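Hypothetic aldehyde deformylating oxygenase (Sulfolobus tokodaii, PDB 5V4T) binds iron(III) in a ferritin-like helical bundle and probably acts as an oxidoreductase that deformylates aldehydes. Local coordinates at residues Val54-Glu59 against Ile142-Arg147; Ile109-Leu114 against Ala146-Phe151; Val117-Leu122 against Glu136-Ile141. One frame throughout, in Å; residues are numbered along the deposited sequence.

Overall arrangement
Following the chain from the N terminus, helix 49-67 supplies residues 54-59, helix 98-128 supplies 109-114 and then 117-122, and helix 132-155 receives all three contacts. Interaction 3 closes the shortest loop, through the turn between helices 98-128 and 132-155, and nests inside the loops of both other contacts. Interaction 1 spans the longest stretch, bringing helix 49-67 back to helix 132-155. Interaction 2 closes a wider loop between the same helices as interaction 3, starting inside that of interaction 1; both end on one part of helix 132-155, sharing Ala146 and Arg147, so they overlap without nesting. They meet at the iron, which draws Glu57, Glu111, Glu145 and His148 from three helices; interaction 3 is apolar packing.

Interaction 1: residues Val54-Glu59 against Ile142-Arg147; sequences VIEEIE and IEDEAR. With FE (Fe (III) ion), chain C.
Glu57 and Glu145 meet at the iron(III) ion, the tight part of the contact between these nearly antiparallel helix segments. Glu57 gives one oxygen, OE2 at 2.0 Å from the iron, whereas Glu145 chelates, its OE1 and OE2 each 2.2 Å from the metal. Carboxylates suit the place because a hard trivalent ion prefers oxygen donors, and the ion probably offsets the repulsion between Glu57 OE2 and Glu145 OE2, 3.6 Å apart. Both chains bend at chi2 (-67° in Glu57, -52° in Glu145), which swings their ends onto the metal. A water on the iron also donates to Glu57 OE1.

Beside the metal, Arg147 NH2 donates to Glu56 OE2 at 2.9 Å, meeting it from above the carboxylate plane, and makes a salt bridge to Asp144 OD1 whose hydrogen bond is weak. This shared cation suits a spot where the Glu56 and Asp144 carboxylates stack with planes 11° apart. Glu56 OE1 is hydrogen-bonded to His148 and Asp144 OD2 to His60. The looser side is watery: one water lies between Glu56 and Asp144, and another links Asp144 to the exposed Glu59.

The segment axes stay 11.0 Å apart, a spacing that long acidic side chains can span. Helix 98-128 adds Phe106 against Glu57 and Leu119 against Glu145, while helix 34-46 packs on Val54, on the side of helix 49-67 turned from segment 142-147.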
# COMPACT_ATOMS: atom_id res chain seq x y z
N VAL A 54 5.25 12.66 1.90
CA VAL A 54 5.59 12.13 3.21
C VAL A 54 4.57 12.56 4.26
O VAL A 54 4.17 11.76 5.11
CB VAL A 54 7.01 12.64 3.62
CG1 VAL A 54 7.23 12.57 5.14
CG2 VAL A 54 8.04 11.86 2.85
N ILE A 55 4.13 13.80 4.22
CA ILE A 55 3.07 14.25 5.15
C ILE A 55 1.79 13.43 4.95
O ILE A 55 1.18 13.02 5.92
CB ILE A 55 2.81 15.75 5.00
CG1 ILE A 55 4.02 16.47 5.65
CG2 ILE A 55 1.52 16.16 5.65
CD1 ILE A 55 4.19 17.82 5.08
N GLU A 56 1.44 13.16 3.69
CA GLU A 56 0.25 12.38 3.39
C GLU A 56 0.37 10.97 3.89
O GLU A 56 -0.57 10.41 4.43
CB GLU A 56 -0.13 12.41 1.91
CG GLU A 56 -0.69 13.75 1.51
CD GLU A 56 -0.85 13.99 0.07
OE1 GLU A 56 -0.20 13.33 -0.77
OE2 GLU A 56 -1.58 15.00 -0.23
N GLU A 57 1.55 10.37 3.80
CA GLU A 57 1.72 9.03 4.33
C GLU A 57 1.54 9.00 5.87
O GLU A 57 0.98 8.06 6.42
CB GLU A 57 3.06 8.45 3.97
CG GLU A 57 3.37 8.34 2.49
CD GLU A 57 2.50 7.34 1.73
OE1 GLU A 57 2.04 6.41 2.38
OE2 GLU A 57 2.38 7.46 0.50
N ILE A 58 2.04 10.02 6.56
CA ILE A 58 1.80 10.15 7.97
C ILE A 58 0.33 10.30 8.25
O ILE A 58 -0.18 9.71 9.17
CB ILE A 58 2.55 11.33 8.58
CG1 ILE A 58 4.00 11.03 8.42
CG2 ILE A 58 2.20 11.47 10.02
CD1 ILE A 58 4.92 12.20 8.71
N GLU A 59 -0.34 11.15 7.52
CA GLU A 59 -1.79 11.23 7.67
C GLU A 59 -2.55 9.92 7.50
O GLU A 59 -3.54 9.63 8.24
CB GLU A 59 -2.32 12.26 6.66
CG GLU A 59 -1.94 13.66 6.99
CD GLU A 59 -2.44 14.65 6.04
OE1 GLU A 59 -2.52 14.40 4.79
OE2 GLU A 59 -2.86 15.72 6.54
N ILE A 142 -7.36 6.85 -1.47
CA ILE A 142 -7.35 6.53 -2.92
C ILE A 142 -7.00 7.76 -3.71
O ILE A 142 -6.13 7.69 -4.62
CB ILE A 142 -8.68 5.89 -3.39
CG1 ILE A 142 -8.81 4.52 -2.80
CG2 ILE A 142 -8.83 5.88 -4.87
CD1 ILE A 142 -10.19 3.91 -2.90
N GLU A 143 -7.63 8.89 -3.41
CA GLU A 143 -7.30 10.13 -4.11
C GLU A 143 -5.85 10.52 -3.98
O GLU A 143 -5.20 10.89 -4.98
CB GLU A 143 -8.22 11.24 -3.67
CG GLU A 143 -8.12 12.53 -4.44
CD GLU A 143 -9.19 13.53 -3.95
OE1 GLU A 143 -9.65 13.45 -2.79
OE2 GLU A 143 -9.54 14.40 -4.76
N ASP A 144 -5.35 10.46 -2.73
CA ASP A 144 -3.97 10.77 -2.47
C ASP A 144 -3.07 9.84 -3.26
O ASP A 144 -2.08 10.28 -3.85
CB ASP A 144 -3.62 10.63 -1.01
CG ASP A 144 -4.17 11.74 -0.11
OD1 ASP A 144 -4.83 12.71 -0.57
OD2 ASP A 144 -3.99 11.55 1.13
N GLU A 145 -3.39 8.54 -3.25
CA GLU A 145 -2.51 7.56 -3.87
C GLU A 145 -2.39 7.73 -5.36
O GLU A 145 -1.32 7.44 -5.95
CB GLU A 145 -2.89 6.13 -3.48
CG GLU A 145 -2.61 5.81 -2.01
CD GLU A 145 -1.19 6.13 -1.59
OE1 GLU A 145 -0.26 5.84 -2.37
OE2 GLU A 145 -1.01 6.69 -0.47
N ALA A 146 -3.44 8.19 -6.02
CA ALA A 146 -3.36 8.51 -7.42
C ALA A 146 -2.31 9.56 -7.72
O ALA A 146 -1.53 9.43 -8.67
CB ALA A 146 -4.72 8.93 -7.98
N ARG A 147 -2.20 10.56 -6.86
CA ARG A 147 -1.14 11.55 -7.01
C ARG A 147 0.20 11.01 -6.65
O ARG A 147 1.22 11.37 -7.27
CB ARG A 147 -1.46 12.77 -6.17
CG ARG A 147 -2.60 13.65 -6.62
CD ARG A 147 -2.59 14.99 -5.83
NE ARG A 147 -2.60 14.84 -4.36
CZ ARG A 147 -3.69 14.69 -3.59
NH1 ARG A 147 -4.89 14.61 -4.10
NH2 ARG A 147 -3.56 14.56 -2.29
FE FE C . 1.15 6.63 -0.86
O HOH W 1 -3.98 15.43 0.89
O HOH W 2 -0.95 5.08 2.48
O HOH W 3 1.18 4.83 0.16
O HOH W 4 -4.62 12.98 3.27

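Interaction 2: residues Ile109-Leu114 against Ala146-Phe151; sequences ITEGVL and ARHVSF. With FE (Fe (III) ion), chain C.
Glu111 OE2 binds the iron at 1.9 Å and His148 ND1 binds it at 2.2 Å, so the metal joins two helix segments whose axes cross at 127°. The two donor atoms lie 3.0 Å apart, Glu111 OE2 near the plane of the imidazole and at its edge beside ND1. They are neighbouring ligands and not hydrogen-bonded to each other. Glu111 keeps its chain extended beyond CG (chi2 -179°), and this reach carries the carboxylate across to the metal. Only OE2 of this carboxylate binds the metal; OE1 lies 3.4 Å from His148 CB. The carboxylate and ring planes are 33° apart. On the far side of the imidazole, NE2 is hydrogen-bonded to Glu56 OE1, a second-shell partner that fixes the ring's rotation.

Beyond the metal ligands the packing is apolar. Val149 CG2 lies 3.7 Å from Gly112 CA and also touches Glu111 CB. Glycine suits this point because a side chain there would probably crowd the valine methyl, and its absence lets the backbones come close. Gly112 sits in a wider, pi-type turn, in which Ile109 O accepts from Leu114 N at 3.0 Å as well as from Val113 N at 3.3 Å. Gly112 O is itself taken by Arg205 of helix 191-211.

Glu57 and Glu145 complete the protein ligands, and Glu145 with His148 forms the ExxH pair familiar from ferritin-like diiron proteins. Four protein residues and a water thus fill the coordination of this iron: a hard, oxygen-rich set with one nitrogen. The water marks a position that could probably exchange, which is consistent with oxidation chemistry at the metal.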
# COMPACT_ATOMS: atom_id res chain seq x y z
N ILE A 109 4.99 -0.44 -7.50
CA ILE A 109 4.53 -1.74 -7.05
C ILE A 109 3.66 -1.59 -5.79
O ILE A 109 2.63 -2.22 -5.64
CB ILE A 109 5.72 -2.72 -6.85
CG1 ILE A 109 6.29 -3.22 -8.18
CG2 ILE A 109 5.39 -3.86 -5.91
CD1 ILE A 109 5.39 -4.20 -8.93
N THR A 110 4.14 -0.83 -4.84
CA THR A 110 3.45 -0.79 -3.53
C THR A 110 2.23 0.07 -3.63
O THR A 110 1.13 -0.38 -3.28
CB THR A 110 4.37 -0.33 -2.39
OG1 THR A 110 5.53 -1.18 -2.35
CG2 THR A 110 3.69 -0.39 -1.06
N GLU A 111 2.38 1.30 -4.10
CA GLU A 111 1.24 2.19 -4.27
C GLU A 111 0.42 1.85 -5.49
O GLU A 111 -0.80 1.89 -5.42
CB GLU A 111 1.69 3.65 -4.27
CG GLU A 111 2.46 4.05 -3.01
CD GLU A 111 2.91 5.52 -3.00
OE1 GLU A 111 3.55 5.95 -3.97
OE2 GLU A 111 2.65 6.28 -2.02
N GLY A 112 1.04 1.54 -6.62
CA GLY A 112 0.33 1.45 -7.88
C GLY A 112 -0.20 0.08 -8.21
O GLY A 112 -0.98 -0.04 -9.15
N VAL A 113 0.20 -0.94 -7.46
CA VAL A 113 -0.38 -2.29 -7.64
C VAL A 113 -1.00 -2.80 -6.34
O VAL A 113 -2.24 -2.95 -6.28
CB VAL A 113 0.68 -3.26 -8.16
CG1 VAL A 113 0.01 -4.62 -8.29
CG2 VAL A 113 1.19 -2.80 -9.49
N LEU A 114 -0.22 -3.00 -5.30
CA LEU A 114 -0.70 -3.58 -4.05
C LEU A 114 -1.73 -2.69 -3.39
O LEU A 114 -2.80 -3.17 -3.05
CB LEU A 114 0.44 -3.85 -3.08
CG LEU A 114 1.25 -5.03 -3.51
CD1 LEU A 114 2.55 -4.92 -2.78
CD2 LEU A 114 0.46 -6.30 -3.10
N ALA A 146 -3.44 8.19 -6.02
CA ALA A 146 -3.36 8.51 -7.42
C ALA A 146 -2.31 9.56 -7.72
O ALA A 146 -1.53 9.43 -8.67
CB ALA A 146 -4.72 8.93 -7.98
N ARG A 147 -2.20 10.56 -6.86
CA ARG A 147 -1.14 11.55 -7.01
C ARG A 147 0.20 11.01 -6.65
O ARG A 147 1.22 11.37 -7.27
CB ARG A 147 -1.46 12.77 -6.17
CG ARG A 147 -2.60 13.65 -6.62
CD ARG A 147 -2.59 14.99 -5.83
NE ARG A 147 -2.60 14.84 -4.36
CZ ARG A 147 -3.69 14.69 -3.59
NH1 ARG A 147 -4.89 14.61 -4.10
NH2 ARG A 147 -3.56 14.56 -2.29
N HIS A 148 0.26 10.12 -5.67
CA HIS A 148 1.51 9.47 -5.30
C HIS A 148 2.10 8.69 -6.49
O HIS A 148 3.27 8.77 -6.80
CB HIS A 148 1.39 8.57 -4.10
CG HIS A 148 1.06 9.32 -2.83
ND1 HIS A 148 0.97 8.72 -1.59
CD2 HIS A 148 0.74 10.63 -2.64
CE1 HIS A 148 0.67 9.63 -0.69
NE2 HIS A 148 0.51 10.79 -1.30
N VAL A 149 1.27 7.92 -7.14
CA VAL A 149 1.72 7.16 -8.28
C VAL A 149 2.18 8.03 -9.44
O VAL A 149 3.25 7.77 -10.01
CB VAL A 149 0.59 6.19 -8.70
CG1 VAL A 149 0.95 5.53 -10.03
CG2 VAL A 149 0.38 5.15 -7.64
N SER A 150 1.45 9.11 -9.72
CA SER A 150 1.82 10.10 -10.76
C SER A 150 3.14 10.73 -10.43
O SER A 150 4.03 10.85 -11.29
CB SER A 150 0.79 11.24 -10.89
OG SER A 150 -0.39 10.67 -11.31
N PHE A 151 3.32 11.06 -9.15
CA PHE A 151 4.61 11.59 -8.72
C PHE A 151 5.74 10.60 -8.95
O PHE A 151 6.80 10.98 -9.46
CB PHE A 151 4.54 12.01 -7.25
CG PHE A 151 5.85 12.51 -6.71
CD1 PHE A 151 6.46 13.62 -7.25
CD2 PHE A 151 6.40 11.90 -5.64
CE1 PHE A 151 7.72 14.04 -6.73
CE2 PHE A 151 7.65 12.28 -5.15
CZ PHE A 151 8.28 13.34 -5.71
FE FE C . 1.15 6.63 -0.86
O HOH W 3 1.18 4.83 0.16

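Interaction 3: residues Val117-Leu122 against Glu136-Ile141; sequences VGLKIL and EGIKRI
Ile138 is where helix segment 136-141 first meets Leu119 and Leu122. Its CG2 lies 3.6 Å from Leu119 O and 4.0 Å from Leu119 CD2, while its other branch bends at chi2 (-58°), bringing CD1 within 3.9 Å of Leu122 CB. A beta-branched residue suits the site, because one methyl serves each leucine. Shortening Ile138 to an alanine removes both methyls, which would probably leave Leu122 without its partner, Leu119 resting on Ile141 alone across this contact, and a gap between the helices. Next, on the outer side, Lys139 reaches Glu136 by a long salt bridge and Arg140 NE by one whose hydrogen bond is weak, as befits charged residues facing solvent. Ile141, one turn beyond Ile138, returns to the interface: its CG2 sits against both methyls of Leu119, 3.8 Å from CD1 and 3.8 Å from CD2, the two side chains crossing at about a right angle.

Phe64 of helix 49-67 touches both isoleucines, and Phe23 of helix 10-23 touches both leucines. Ile141 also approaches the iron ligand Glu145, so this apolar layer adjoins the metal site. Antiparallel helices joined by a short turn and packed through leucines and isoleucines are typical of the ferritin-like helical bundle.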
# COMPACT_ATOMS: atom_id res chain seq x y z
N VAL A 117 -5.15 -2.51 -5.10
CA VAL A 117 -6.00 -3.66 -4.80
C VAL A 117 -6.57 -3.64 -3.36
O VAL A 117 -7.78 -3.81 -3.16
CB VAL A 117 -5.24 -4.95 -5.07
CG1 VAL A 117 -6.01 -6.16 -4.57
CG2 VAL A 117 -4.98 -5.03 -6.56
N GLY A 118 -5.71 -3.34 -2.41
CA GLY A 118 -6.13 -3.33 -1.02
C GLY A 118 -7.17 -2.26 -0.76
O GLY A 118 -8.19 -2.47 -0.07
N LEU A 119 -6.96 -1.09 -1.35
CA LEU A 119 -7.88 0.03 -1.18
C LEU A 119 -9.22 -0.24 -1.88
O LEU A 119 -10.30 0.11 -1.38
CB LEU A 119 -7.28 1.34 -1.70
CG LEU A 119 -6.14 1.85 -0.85
CD1 LEU A 119 -5.33 2.93 -1.52
CD2 LEU A 119 -6.66 2.36 0.48
N LYS A 120 -9.18 -0.89 -3.06
CA LYS A 120 -10.42 -1.33 -3.73
C LYS A 120 -11.22 -2.22 -2.79
O LYS A 120 -12.44 -2.04 -2.63
CB LYS A 120 -10.07 -2.11 -5.01
CG LYS A 120 -11.22 -2.99 -5.52
CD LYS A 120 -10.69 -3.94 -6.63
CE LYS A 120 -11.64 -5.10 -6.95
NZ LYS A 120 -12.82 -4.48 -7.64
N ILE A 121 -10.59 -3.21 -2.21
CA ILE A 121 -11.30 -4.11 -1.33
C ILE A 121 -11.84 -3.37 -0.11
O ILE A 121 -13.00 -3.49 0.24
CB ILE A 121 -10.41 -5.26 -0.87
CG1 ILE A 121 -9.97 -6.12 -2.08
CG2 ILE A 121 -11.07 -6.07 0.22
CD1 ILE A 121 -8.82 -7.02 -1.72
N LEU A 122 -11.01 -2.52 0.50
CA LEU A 122 -11.47 -1.72 1.65
C LEU A 122 -12.61 -0.80 1.34
O LEU A 122 -13.53 -0.63 2.17
CB LEU A 122 -10.30 -0.99 2.37
CG LEU A 122 -9.31 -1.93 3.00
CD1 LEU A 122 -8.08 -1.17 3.46
CD2 LEU A 122 -9.92 -2.68 4.20
N GLU A 136 -15.08 6.89 3.86
CA GLU A 136 -14.64 8.20 3.42
C GLU A 136 -13.15 8.34 3.56
O GLU A 136 -12.47 8.93 2.68
CB GLU A 136 -15.34 9.29 4.22
CG GLU A 136 -14.93 10.70 3.82
CD GLU A 136 -15.24 11.09 2.40
OE1 GLU A 136 -16.09 10.51 1.71
OE2 GLU A 136 -14.59 12.05 1.95
N GLY A 137 -12.59 7.73 4.61
CA GLY A 137 -11.16 7.77 4.82
C GLY A 137 -10.45 7.00 3.70
O GLY A 137 -9.44 7.47 3.14
N ILE A 138 -10.98 5.87 3.33
CA ILE A 138 -10.35 5.09 2.24
C ILE A 138 -10.46 5.89 0.92
O ILE A 138 -9.50 5.90 0.16
CB ILE A 138 -11.07 3.70 2.11
CG1 ILE A 138 -10.84 2.83 3.37
CG2 ILE A 138 -10.62 2.95 0.88
CD1 ILE A 138 -9.41 2.56 3.68
N LYS A 139 -11.60 6.52 0.64
CA LYS A 139 -11.73 7.32 -0.60
C LYS A 139 -10.68 8.41 -0.62
O LYS A 139 -10.13 8.70 -1.71
CB LYS A 139 -13.14 7.86 -0.72
CG LYS A 139 -14.10 6.77 -1.10
CD LYS A 139 -15.55 7.06 -0.84
CE LYS A 139 -16.01 8.33 -1.40
NZ LYS A 139 -17.50 8.50 -1.15
N ARG A 140 -10.39 9.02 0.54
CA ARG A 140 -9.38 10.06 0.62
C ARG A 140 -7.99 9.51 0.34
O ARG A 140 -7.22 10.12 -0.42
CB ARG A 140 -9.42 10.78 1.97
CG ARG A 140 -10.69 11.62 2.17
CD ARG A 140 -10.88 12.14 3.56
NE ARG A 140 -12.07 12.97 3.61
CZ ARG A 140 -12.62 13.45 4.73
NH1 ARG A 140 -12.14 13.06 5.90
NH2 ARG A 140 -13.67 14.24 4.65
N ILE A 141 -7.70 8.34 0.85
CA ILE A 141 -6.42 7.72 0.59
C ILE A 141 -6.30 7.36 -0.88
O ILE A 141 -5.27 7.58 -1.50
CB ILE A 141 -6.21 6.50 1.49
CG1 ILE A 141 -6.13 6.93 2.95
CG2 ILE A 141 -4.95 5.74 1.07
CD1 ILE A 141 -6.14 5.76 3.94